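Diguanylate cyclase (Xanthomonas campestris pv. campestris, PDB 5H5O) probably makes cyclic di-GMP from two GTP molecules through its GGDEF domain, and binds cyclic GMP in the cyclic nucleotide-binding domain that forms this chain. Local coordinates at residues Gln38-Leu49 with Ala82-Leu93; Glu64-Leu72 with Phe112-Val120. One frame throughout, in Å; residues are numbered along the deposited sequence.

Interaction 1 of 2, residues Gln38-Leu49 with Ala82-Leu93; sequences QMFIVVTGQIDL and ASASVDSRLIEL. With PCG (cyclic guanosine monophosphate), chain C.
Ile91, Leu90 and Leu93 of one strand pair with Ile41, Val42 and Met39 of another inside the beta-roll of a cyclic nucleotide-binding domain. Strands 39-44 and 88-93 run antiparallel at 148°, and farther along the same two segments 47-49 pairs with 82-84. Ile91 buries the most surface. Its backbone N gives a bond of 2.7 Å to Ile41 O, and its side chain lies alongside that of Ile41, both pointing the same way. Ile91 CD1 also meets Val43 CG1 at 3.6 Å, where the two side chains cross at about a right angle. Leu93 CB packs on CG of Met39, a selenomethionine, and helix 8-17 covers this face through Phe14. Leu90 points to the other face. CG lies anti to the carbonyl carbon (chi1 -52°) and chi2 is near 180°, which turns CD1 to Phe40 CD1 and CD2 to Ile47 CG1 at 3.8 Å, thereby joining the two strand pairs. Leu49 CD1 reaches C8 of cyclic GMP at 3.6 Å. A classic beta bulge shifts the register by one, and there a single carbonyl accepts two donors from the same face of its plane: Val43 N lies 2.9 Å and Thr44 N 3.2 Å from Arg89 O.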
loop_
_atom_site.group_PDB
_atom_site.type_symbol
_atom_site.label_atom_id
_atom_site.label_comp_id
_atom_site.label_asym_id
_atom_site.label_seq_id
_atom_site.Cartn_x
_atom_site.Cartn_y
_atom_site.Cartn_z
ATOM N N GLN A 38 -8.759 -12.024 -6.122
ATOM C CA GLN A 38 -8.097 -11.684 -7.374
ATOM C C GLN A 38 -8.266 -10.212 -7.657
ATOM O O GLN A 38 -9.225 -9.598 -7.195
ATOM C CB GLN A 38 -8.654 -12.502 -8.539
ATOM C CG GLN A 38 -10.113 -12.329 -8.708
ATOM C CD GLN A 38 -10.892 -13.485 -8.158
ATOM O OE1 GLN A 38 -11.285 -13.486 -6.990
ATOM N NE2 GLN A 38 -11.135 -14.485 -9.003
HETATM N N MSE A 39 -7.317 -9.640 -8.398
HETATM C CA MSE A 39 -7.454 -8.275 -8.874
HETATM C C MSE A 39 -7.701 -8.313 -10.367
HETATM O O MSE A 39 -7.563 -9.363 -11.008
HETATM C CB MSE A 39 -6.199 -7.455 -8.611
HETATM C CG MSE A 39 -4.977 -7.957 -9.352
HETATM SE SE MSE A 39 -3.545 -6.658 -9.220
HETATM C CE MSE A 39 -4.185 -5.314 -10.475
ATOM N N PHE A 40 -8.033 -7.156 -10.921
ATOM C CA PHE A 40 -8.384 -7.061 -12.333
ATOM C C PHE A 40 -7.779 -5.851 -13.023
ATOM O O PHE A 40 -7.657 -4.785 -12.430
ATOM C CB PHE A 40 -9.901 -6.999 -12.477
ATOM C CG PHE A 40 -10.596 -8.212 -11.964
ATOM C CD1 PHE A 40 -10.753 -9.328 -12.776
ATOM C CD2 PHE A 40 -11.082 -8.253 -10.662
ATOM C CE1 PHE A 40 -11.393 -10.464 -12.298
ATOM C CE2 PHE A 40 -11.719 -9.380 -10.182
ATOM C CZ PHE A 40 -11.872 -10.489 -10.998
ATOM N N ILE A 41 -7.421 -6.011 -14.293
ATOM C CA ILE A 41 -7.081 -4.855 -15.117
ATOM C C ILE A 41 -8.029 -4.748 -16.323
ATOM O O ILE A 41 -8.211 -5.716 -17.083
ATOM C CB ILE A 41 -5.608 -4.898 -15.597
ATOM C CG1 ILE A 41 -4.649 -5.126 -14.412
ATOM C CG2 ILE A 41 -5.275 -3.629 -16.335
ATOM C CD1 ILE A 41 -3.341 -5.838 -14.779
ATOM N N VAL A 42 -8.644 -3.582 -16.486
ATOM C CA VAL A 42 -9.464 -3.325 -17.669
ATOM C C VAL A 42 -8.571 -3.199 -18.911
ATOM O O VAL A 42 -7.620 -2.412 -18.925
ATOM C CB VAL A 42 -10.284 -2.022 -17.522
ATOM C CG1 VAL A 42 -11.307 -1.871 -18.674
ATOM C CG2 VAL A 42 -10.993 -1.963 -16.148
ATOM N N VAL A 43 -8.861 -3.960 -19.964
ATOM C CA VAL A 43 -8.160 -3.704 -21.233
ATOM C C VAL A 43 -9.092 -3.244 -22.361
ATOM O O VAL A 43 -8.649 -2.623 -23.312
ATOM C CB VAL A 43 -7.282 -4.879 -21.694
ATOM C CG1 VAL A 43 -6.276 -5.281 -20.579
ATOM C CG2 VAL A 43 -8.129 -6.052 -22.132
ATOM N N THR A 44 -10.381 -3.548 -22.253
ATOM C CA THR A 44 -11.359 -2.965 -23.150
ATOM C C THR A 44 -12.612 -2.659 -22.365
ATOM O O THR A 44 -12.916 -3.356 -21.400
ATOM C CB THR A 44 -11.762 -3.922 -24.305
ATOM O OG1 THR A 44 -12.858 -4.735 -23.893
ATOM C CG2 THR A 44 -10.624 -4.830 -24.707
ATOM N N GLY A 45 -13.331 -1.616 -22.773
ATOM C CA GLY A 45 -14.626 -1.305 -22.198
ATOM C C GLY A 45 -14.496 -0.477 -20.930
ATOM O O GLY A 45 -13.631 0.395 -20.825
ATOM N N GLN A 46 -15.358 -0.753 -19.957
ATOM C CA GLN A 46 -15.385 0.063 -18.748
ATOM C C GLN A 46 -16.031 -0.659 -17.574
ATOM O O GLN A 46 -17.098 -1.256 -17.709
ATOM C CB GLN A 46 -16.093 1.390 -19.028
ATOM C CG GLN A 46 -16.368 2.258 -17.803
ATOM C CD GLN A 46 -17.174 3.485 -18.175
ATOM O OE1 GLN A 46 -16.723 4.310 -18.977
ATOM N NE2 GLN A 46 -18.385 3.600 -17.623
ATOM N N ILE A 47 -15.374 -0.606 -16.416
ATOM C CA ILE A 47 -15.938 -1.193 -15.226
ATOM C C ILE A 47 -16.404 -0.081 -14.300
ATOM O O ILE A 47 -15.693 0.902 -14.100
ATOM C CB ILE A 47 -14.923 -2.071 -14.488
ATOM C CG1 ILE A 47 -14.681 -3.375 -15.258
ATOM C CG2 ILE A 47 -15.408 -2.369 -13.045
ATOM C CD1 ILE A 47 -15.959 -4.179 -15.513
ATOM N N ASP A 48 -17.594 -0.237 -13.731
ATOM C CA ASP A 48 -18.105 0.740 -12.773
ATOM C C ASP A 48 -18.001 0.210 -11.353
ATOM O O ASP A 48 -18.437 -0.907 -11.066
ATOM C CB ASP A 48 -19.564 1.111 -13.077
ATOM C CG ASP A 48 -19.708 1.911 -14.372
ATOM O OD1 ASP A 48 -18.671 2.314 -14.948
ATOM O OD2 ASP A 48 -20.856 2.143 -14.806
ATOM N N LEU A 49 -17.421 1.019 -10.478
ATOM C CA LEU A 49 -17.332 0.687 -9.065
ATOM C C LEU A 49 -18.421 1.405 -8.260
ATOM O O LEU A 49 -18.535 2.631 -8.299
ATOM C CB LEU A 49 -15.947 1.033 -8.525
ATOM C CG LEU A 49 -14.797 0.370 -9.281
ATOM C CD1 LEU A 49 -13.452 0.724 -8.642
ATOM C CD2 LEU A 49 -15.003 -1.135 -9.343
ATOM N N ALA A 82 -18.511 -4.314 -8.420
ATOM C CA ALA A 82 -17.939 -4.082 -9.748
ATOM C C ALA A 82 -18.850 -4.666 -10.811
ATOM O O ALA A 82 -19.335 -5.792 -10.662
ATOM C CB ALA A 82 -16.522 -4.687 -9.842
ATOM N N SER A 83 -19.082 -3.903 -11.882
ATOM C CA SER A 83 -19.992 -4.323 -12.937
ATOM C C SER A 83 -19.642 -3.674 -14.277
ATOM O O SER A 83 -19.055 -2.591 -14.341
ATOM C CB SER A 83 -21.453 -4.039 -12.551
ATOM O OG SER A 83 -21.777 -2.663 -12.711
ATOM N N ALA A 84 -19.967 -4.369 -15.356
ATOM C CA ALA A 84 -19.571 -3.902 -16.677
ATOM C C ALA A 84 -20.603 -2.918 -17.220
ATOM O O ALA A 84 -21.801 -3.208 -17.267
ATOM C CB ALA A 84 -19.350 -5.077 -17.635
ATOM N N SER A 85 -20.128 -1.744 -17.613
ATOM C CA SER A 85 -21.002 -0.723 -18.168
ATOM C C SER A 85 -21.348 -1.115 -19.596
ATOM O O SER A 85 -22.488 -0.997 -20.035
ATOM C CB SER A 85 -20.299 0.633 -18.137
ATOM O OG SER A 85 -21.133 1.637 -18.659
ATOM N N VAL A 86 -20.334 -1.576 -20.311
ATOM C CA VAL A 86 -20.465 -2.015 -21.687
ATOM C C VAL A 86 -19.707 -3.323 -21.752
ATOM O O VAL A 86 -19.086 -3.709 -20.762
ATOM C CB VAL A 86 -19.830 -1.002 -22.632
ATOM C CG1 VAL A 86 -20.627 0.320 -22.607
ATOM C CG2 VAL A 86 -18.363 -0.757 -22.252
ATOM N N ASP A 87 -19.776 -4.021 -22.882
ATOM C CA ASP A 87 -19.010 -5.251 -23.053
ATOM C C ASP A 87 -17.552 -4.931 -22.743
ATOM O O ASP A 87 -16.990 -3.986 -23.280
ATOM C CB ASP A 87 -19.126 -5.780 -24.491
ATOM C CG ASP A 87 -20.452 -6.494 -24.769
ATOM O OD1 ASP A 87 -21.385 -6.459 -23.932
ATOM O OD2 ASP A 87 -20.555 -7.103 -25.852
ATOM N N SER A 88 -16.935 -5.710 -21.872
ATOM C CA SER A 88 -15.595 -5.370 -21.430
ATOM C C SER A 88 -14.689 -6.579 -21.440
ATOM O O SER A 88 -15.150 -7.719 -21.409
ATOM C CB SER A 88 -15.648 -4.771 -20.018
ATOM O OG SER A 88 -16.224 -3.487 -20.052
ATOM N N ARG A 89 -13.388 -6.334 -21.480
ATOM C CA ARG A 89 -12.434 -7.427 -21.351
ATOM C C ARG A 89 -11.444 -7.037 -20.275
ATOM O O ARG A 89 -11.049 -5.872 -20.180
ATOM C CB ARG A 89 -11.699 -7.693 -22.663
ATOM C CG ARG A 89 -12.539 -8.295 -23.764
ATOM C CD ARG A 89 -11.716 -8.365 -25.030
ATOM N NE ARG A 89 -12.188 -9.402 -25.928
ATOM C CZ ARG A 89 -11.710 -9.598 -27.151
ATOM N NH1 ARG A 89 -10.744 -8.815 -27.609
ATOM N NH2 ARG A 89 -12.205 -10.568 -27.909
ATOM N N LEU A 90 -11.044 -8.026 -19.479
ATOM C CA LEU A 90 -10.230 -7.801 -18.297
ATOM C C LEU A 90 -9.072 -8.768 -18.249
ATOM O O LEU A 90 -9.184 -9.907 -18.711
ATOM C CB LEU A 90 -11.069 -8.021 -17.041
ATOM C CG LEU A 90 -12.409 -7.302 -16.878
ATOM C CD1 LEU A 90 -13.073 -7.708 -15.578
ATOM C CD2 LEU A 90 -12.219 -5.808 -16.895
ATOM N N ILE A 91 -7.958 -8.318 -17.678
ATOM C CA ILE A 91 -6.957 -9.255 -17.170
ATOM C C ILE A 91 -7.364 -9.637 -15.750
ATOM O O ILE A 91 -7.598 -8.772 -14.901
ATOM C CB ILE A 91 -5.554 -8.638 -17.122
ATOM C CG1 ILE A 91 -5.067 -8.312 -18.541
ATOM C CG2 ILE A 91 -4.566 -9.581 -16.387
ATOM C CD1 ILE A 91 -4.017 -7.218 -18.551
ATOM N N GLU A 92 -7.479 -10.935 -15.505
ATOM C CA GLU A 92 -7.765 -11.440 -14.171
ATOM C C GLU A 92 -6.506 -12.079 -13.584
ATOM O O GLU A 92 -5.952 -13.018 -14.152
ATOM C CB GLU A 92 -8.906 -12.440 -14.233
ATOM C CG GLU A 92 -9.265 -13.112 -12.920
ATOM C CD GLU A 92 -10.397 -14.113 -13.095
ATOM O OE1 GLU A 92 -11.514 -13.704 -13.471
ATOM O OE2 GLU A 92 -10.164 -15.311 -12.862
ATOM N N LEU A 93 -6.062 -11.558 -12.442
ATOM C CA LEU A 93 -4.837 -12.019 -11.801
ATOM C C LEU A 93 -5.148 -12.636 -10.432
ATOM O O LEU A 93 -5.566 -11.943 -9.509
ATOM C CB LEU A 93 -3.892 -10.833 -11.658
ATOM C CG LEU A 93 -2.362 -10.922 -11.630
ATOM C CD1 LEU A 93 -1.877 -10.989 -10.235
ATOM C CD2 LEU A 93 -1.757 -12.044 -12.492
HETATM P PA PCG C . -11.404 -4.197 -3.688
HETATM O O1A PCG C . -10.903 -5.539 -4.101
HETATM O O2A PCG C . -11.756 -3.638 -2.345
HETATM O "O5'" PCG C . -12.384 -4.150 -4.551
HETATM C "C5'" PCG C . -13.008 -2.873 -4.713
HETATM C "C4'" PCG C . -11.898 -2.012 -5.255
HETATM O "O4'" PCG C . -12.091 -0.647 -5.523
HETATM C "C3'" PCG C . -10.687 -2.053 -4.375
HETATM O "O3'" PCG C . -10.275 -3.435 -4.195
HETATM C "C2'" PCG C . -9.790 -1.109 -5.127
HETATM O "O2'" PCG C . -8.927 -1.691 -6.107
HETATM C "C1'" PCG C . -10.785 -0.178 -5.839
HETATM N N9 PCG C . -11.032 1.261 -5.490
HETATM C C8 PCG C . -11.099 2.258 -6.381
HETATM N N7 PCG C . -11.325 3.441 -5.784
HETATM C C5 PCG C . -11.409 3.228 -4.484
HETATM C C6 PCG C . -11.633 4.062 -3.274
HETATM O O6 PCG C . -11.795 5.281 -3.398
HETATM N N1 PCG C . -11.649 3.461 -2.052
HETATM C C2 PCG C . -11.472 2.126 -1.904
HETATM N N2 PCG C . -11.500 1.590 -0.666
HETATM N N3 PCG C . -11.260 1.287 -2.986
HETATM C C4 PCG C . -11.219 1.783 -4.266
HETATM O O HOH W 1 -21.122 -1.367 -10.413
#

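Interaction 2 of 2, residues Glu64-Leu72 with Phe112-Val120; sequences EFFGELGLL and FLRRSIVRV. With PCG (cyclic guanosine monophosphate), chain C.
The ribose end of the cyclic GMP pocket is where segment 64-72, the start of the phosphate-binding cassette, meets the C-terminal helix that holds residues 112-120. Glu68 and Arg119 form a salt bridge, with Glu68 OE2 2.8 Å from Arg119 NH2, and their carboxylate and guanidinium planes stand 74° apart. Both also hold the nucleotide: PCG O2' donates to Glu68 OE1 at 2.5 Å, accepts from Gly67 N at 2.7 Å, and takes a weak bond from Arg119 NH2 at 2.9 Å. Two firm bonds, from Gly67 N and to Glu68 OE1, thus hold the ribose hydroxyl, with a weak third from the poorly ordered Arg119, and the carboxylate, using one oxygen for the sugar and the other for the arginine, would probably stay charged. Glu68 reaches the hydroxyl and Arg119 with CG between its backbone N and carbonyl carbon (chi1 80°) and a further bend at chi2. Arg119 passes Phe65 with its guanidinium plane only 21° from the ring, Phe65 CE1 lying over one guanidinium face; Arg119 NE is buried without a partner in the model.

On the helix side Phe112 sets its edge against the face of Phe65 in a T-shaped pair, with ring centroids 5.2 Å apart. Phe112 CE1 stands over the centre of the Phe65 ring. Ser116 OG bonds back to Phe112 O and sits 4.0 Å from Phe65 CE1. Farther along helix 68-72, Leu72 CD1 meets Leu113 CD2 at 3.7 Å, and Phe98 of helix 95-104 touches both leucines. Leu72 also packs on Ile117 of the second subunit, so the contact borders the dimer interface. Gly67 occupies the N-cap of helix 68-72, and Gly70 N sends a weak bond to the phosphate oxygen O1A. A glutamate on the ribose hydroxyl beside a short helix facing the cyclic phosphate is the hallmark of the phosphate-binding cassette in cyclic nucleotide-binding domains.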
loop_
_atom_site.group_PDB
_atom_site.type_symbol
_atom_site.label_atom_id
_atom_site.label_comp_id
_atom_site.label_asym_id
_atom_site.label_seq_id
_atom_site.Cartn_x
_atom_site.Cartn_y
_atom_site.Cartn_z
ATOM N N GLU A 64 -6.737 0.604 -16.526
ATOM C CA GLU A 64 -6.943 0.835 -15.096
ATOM C C GLU A 64 -7.149 -0.471 -14.336
ATOM O O GLU A 64 -7.738 -1.423 -14.862
ATOM C CB GLU A 64 -8.104 1.806 -14.852
ATOM C CG GLU A 64 -7.779 3.260 -15.196
ATOM C CD GLU A 64 -9.004 4.168 -15.111
ATOM O OE1 GLU A 64 -9.358 4.582 -13.989
ATOM O OE2 GLU A 64 -9.623 4.455 -16.162
ATOM N N PHE A 65 -6.664 -0.510 -13.099
ATOM C CA PHE A 65 -6.708 -1.724 -12.293
ATOM C C PHE A 65 -7.507 -1.534 -11.017
ATOM O O PHE A 65 -7.698 -0.416 -10.556
ATOM C CB PHE A 65 -5.293 -2.191 -11.963
ATOM C CG PHE A 65 -4.575 -1.304 -10.988
ATOM C CD1 PHE A 65 -4.683 -1.523 -9.615
ATOM C CD2 PHE A 65 -3.773 -0.268 -11.435
ATOM C CE1 PHE A 65 -4.018 -0.710 -8.709
ATOM C CE2 PHE A 65 -3.092 0.543 -10.531
ATOM C CZ PHE A 65 -3.222 0.319 -9.162
ATOM N N PHE A 66 -8.000 -2.631 -10.469
ATOM C CA PHE A 66 -8.817 -2.573 -9.260
ATOM C C PHE A 66 -8.859 -3.947 -8.647
ATOM O O PHE A 66 -8.586 -4.937 -9.323
ATOM C CB PHE A 66 -10.242 -2.099 -9.574
ATOM C CG PHE A 66 -11.000 -2.991 -10.545
ATOM C CD1 PHE A 66 -11.907 -3.938 -10.086
ATOM C CD2 PHE A 66 -10.831 -2.855 -11.912
ATOM C CE1 PHE A 66 -12.632 -4.742 -10.977
ATOM C CE2 PHE A 66 -11.552 -3.660 -12.815
ATOM C CZ PHE A 66 -12.451 -4.592 -12.355
ATOM N N GLY A 67 -9.207 -4.016 -7.366
ATOM C CA GLY A 67 -9.300 -5.296 -6.696
ATOM C C GLY A 67 -8.011 -5.771 -6.054
ATOM O O GLY A 67 -7.965 -6.883 -5.517
ATOM N N GLU A 68 -6.969 -4.936 -6.096
ATOM C CA GLU A 68 -5.672 -5.316 -5.517
ATOM C C GLU A 68 -5.754 -5.498 -3.996
ATOM O O GLU A 68 -5.012 -6.296 -3.437
ATOM C CB GLU A 68 -4.543 -4.347 -5.930
ATOM C CG GLU A 68 -4.454 -3.012 -5.154
ATOM C CD GLU A 68 -5.601 -2.046 -5.442
ATOM O OE1 GLU A 68 -6.475 -2.370 -6.272
ATOM O OE2 GLU A 68 -5.620 -0.952 -4.842
ATOM N N LEU A 69 -6.677 -4.787 -3.344
ATOM C CA LEU A 69 -6.929 -4.977 -1.909
ATOM C C LEU A 69 -7.389 -6.400 -1.600
ATOM O O LEU A 69 -6.899 -7.032 -0.656
ATOM C CB LEU A 69 -7.982 -3.988 -1.387
ATOM C CG LEU A 69 -7.693 -2.493 -1.551
ATOM C CD1 LEU A 69 -8.808 -1.657 -0.917
ATOM C CD2 LEU A 69 -6.331 -2.120 -0.960
ATOM N N GLY A 70 -8.338 -6.891 -2.395
ATOM C CA GLY A 70 -8.811 -8.254 -2.261
ATOM C C GLY A 70 -7.681 -9.240 -2.486
ATOM O O GLY A 70 -7.583 -10.279 -1.833
ATOM N N LEU A 71 -6.805 -8.898 -3.412
ATOM C CA LEU A 71 -5.672 -9.743 -3.737
ATOM C C LEU A 71 -4.655 -9.800 -2.586
ATOM O O LEU A 71 -4.152 -10.866 -2.252
ATOM C CB LEU A 71 -5.003 -9.216 -4.996
ATOM C CG LEU A 71 -3.762 -9.966 -5.490
ATOM C CD1 LEU A 71 -4.148 -11.283 -6.143
ATOM C CD2 LEU A 71 -2.960 -9.098 -6.448
ATOM N N LEU A 72 -4.380 -8.650 -1.971
ATOM C CA LEU A 72 -3.224 -8.498 -1.084
ATOM C C LEU A 72 -3.530 -8.701 0.408
ATOM O O LEU A 72 -2.630 -8.960 1.215
ATOM C CB LEU A 72 -2.621 -7.115 -1.286
ATOM C CG LEU A 72 -1.956 -6.912 -2.651
ATOM C CD1 LEU A 72 -1.622 -5.443 -2.910
ATOM C CD2 LEU A 72 -0.718 -7.801 -2.763
ATOM N N PHE A 112 5.017 -1.668 -8.752
ATOM C CA PHE A 112 3.564 -1.689 -8.797
ATOM C C PHE A 112 2.961 -1.484 -7.404
ATOM O O PHE A 112 2.000 -0.731 -7.251
ATOM C CB PHE A 112 3.036 -2.990 -9.410
ATOM C CG PHE A 112 1.576 -3.221 -9.144
ATOM C CD1 PHE A 112 0.604 -2.536 -9.878
ATOM C CD2 PHE A 112 1.167 -4.106 -8.157
ATOM C CE1 PHE A 112 -0.747 -2.731 -9.630
ATOM C CE2 PHE A 112 -0.183 -4.306 -7.901
ATOM C CZ PHE A 112 -1.144 -3.615 -8.638
ATOM N N LEU A 113 3.505 -2.166 -6.393
ATOM C CA LEU A 113 2.929 -2.062 -5.049
ATOM C C LEU A 113 3.064 -0.645 -4.499
ATOM O O LEU A 113 2.203 -0.128 -3.776
ATOM C CB LEU A 113 3.618 -3.051 -4.105
ATOM C CG LEU A 113 3.279 -4.522 -4.339
ATOM C CD1 LEU A 113 4.147 -5.438 -3.459
ATOM C CD2 LEU A 113 1.795 -4.782 -4.091
ATOM N N ARG A 114 4.185 -0.030 -4.824
ATOM C CA ARG A 114 4.442 1.345 -4.459
ATOM C C ARG A 114 3.384 2.270 -5.071
ATOM O O ARG A 114 2.791 3.098 -4.370
ATOM C CB ARG A 114 5.834 1.710 -4.958
ATOM C CG ARG A 114 6.337 3.031 -4.507
ATOM C CD ARG A 114 7.844 3.019 -4.571
ATOM N NE ARG A 114 8.383 4.350 -4.357
ATOM C CZ ARG A 114 9.650 4.672 -4.586
ATOM N NH1 ARG A 114 10.497 3.746 -5.032
ATOM N NH2 ARG A 114 10.064 5.913 -4.373
ATOM N N ARG A 115 3.149 2.126 -6.377
ATOM C CA ARG A 115 2.110 2.895 -7.037
ATOM C C ARG A 115 0.727 2.607 -6.451
ATOM O O ARG A 115 -0.094 3.504 -6.363
ATOM C CB ARG A 115 2.106 2.665 -8.552
ATOM C CG ARG A 115 3.359 3.140 -9.255
ATOM C CD ARG A 115 3.041 3.642 -10.680
ATOM N NE ARG A 115 1.947 2.905 -11.314
ATOM C CZ ARG A 115 2.050 1.651 -11.740
ATOM N NH1 ARG A 115 3.195 0.992 -11.578
ATOM N NH2 ARG A 115 1.003 1.048 -12.297
ATOM N N SER A 116 0.480 1.369 -6.034
ATOM C CA SER A 116 -0.785 1.034 -5.384
ATOM C C SER A 116 -1.021 1.830 -4.098
ATOM O O SER A 116 -2.102 2.392 -3.887
ATOM C CB SER A 116 -0.830 -0.461 -5.050
ATOM O OG SER A 116 -0.993 -1.230 -6.222
ATOM N N ILE A 117 -0.014 1.839 -3.225
ATOM C CA ILE A 117 -0.092 2.568 -1.955
ATOM C C ILE A 117 -0.468 4.040 -2.150
ATOM O O ILE A 117 -1.349 4.546 -1.466
ATOM C CB ILE A 117 1.227 2.478 -1.184
ATOM C CG1 ILE A 117 1.391 1.070 -0.624
ATOM C CG2 ILE A 117 1.259 3.497 -0.036
ATOM C CD1 ILE A 117 2.832 0.711 -0.295
ATOM N N VAL A 118 0.193 4.709 -3.094
ATOM C CA VAL A 118 -0.140 6.085 -3.415
ATOM C C VAL A 118 -1.616 6.208 -3.810
ATOM O O VAL A 118 -2.328 7.066 -3.295
ATOM C CB VAL A 118 0.726 6.641 -4.554
ATOM C CG1 VAL A 118 0.274 8.052 -4.900
ATOM C CG2 VAL A 118 2.217 6.622 -4.171
ATOM N N ARG A 119 -2.076 5.329 -4.700
ATOM C CA ARG A 119 -3.460 5.371 -5.155
ATOM C C ARG A 119 -4.415 5.178 -3.975
ATOM O O ARG A 119 -5.370 5.931 -3.813
ATOM C CB ARG A 119 -3.708 4.313 -6.243
ATOM C CG ARG A 119 -4.932 4.582 -7.127
ATOM C CD ARG A 119 -5.466 3.301 -7.782
ATOM N NE ARG A 119 -6.004 2.381 -6.782
ATOM C CZ ARG A 119 -7.056 1.584 -6.957
ATOM N NH1 ARG A 119 -7.715 1.567 -8.114
ATOM N NH2 ARG A 119 -7.448 0.799 -5.961
ATOM N N VAL A 120 -4.125 4.191 -3.137
ATOM C CA VAL A 120 -5.012 3.806 -2.046
ATOM C C VAL A 120 -5.058 4.831 -0.908
ATOM O O VAL A 120 -6.105 5.039 -0.294
ATOM C CB VAL A 120 -4.662 2.399 -1.524
ATOM C CG1 VAL A 120 -5.445 2.066 -0.257
ATOM C CG2 VAL A 120 -4.961 1.372 -2.611
HETATM P PA PCG C . -11.404 -4.197 -3.688
HETATM O O1A PCG C . -10.903 -5.539 -4.101
HETATM O O2A PCG C . -11.756 -3.638 -2.345
HETATM O "O5'" PCG C . -12.384 -4.150 -4.551
HETATM C "C5'" PCG C . -13.008 -2.873 -4.713
HETATM C "C4'" PCG C . -11.898 -2.012 -5.255
HETATM O "O4'" PCG C . -12.091 -0.647 -5.523
HETATM C "C3'" PCG C . -10.687 -2.053 -4.375
HETATM O "O3'" PCG C . -10.275 -3.435 -4.195
HETATM C "C2'" PCG C . -9.790 -1.109 -5.127
HETATM O "O2'" PCG C . -8.927 -1.691 -6.107
HETATM C "C1'" PCG C . -10.785 -0.178 -5.839
HETATM N N9 PCG C . -11.032 1.261 -5.490
HETATM C C8 PCG C . -11.099 2.258 -6.381
HETATM N N7 PCG C . -11.325 3.441 -5.784
HETATM C C5 PCG C . -11.409 3.228 -4.484
HETATM C C6 PCG C . -11.633 4.062 -3.274
HETATM O O6 PCG C . -11.795 5.281 -3.398
HETATM N N1 PCG C . -11.649 3.461 -2.052
HETATM C C2 PCG C . -11.472 2.126 -1.904
HETATM N N2 PCG C . -11.500 1.590 -0.666
HETATM N N3 PCG C . -11.260 1.287 -2.986
HETATM C C4 PCG C . -11.219 1.783 -4.266
#

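From the N terminus, the chain passes helix 8-17 and strands 19-23 and 28-30 before reaching 38-49, the first half of interaction 1. Segment 64-72 opens interaction 2 before 82-93 returns to close interaction 1 across 32 intervening residues; helix 106-121 then supplies 112-120 and closes interaction 2 across 39. The segments alternate, so the two contacts cross instead of nesting. Strands 39-44 and 65-66 are sheet neighbours, and the contacts meet there: Phe40 N lies 2.8 Å from Phe66 O, probably hydrogen-bonded. Interaction 1 pairs the inner strands of both sheets of the beta-roll, interaction 2 ties its edge to the C-terminal helix, and both touch the bound cyclic GMP.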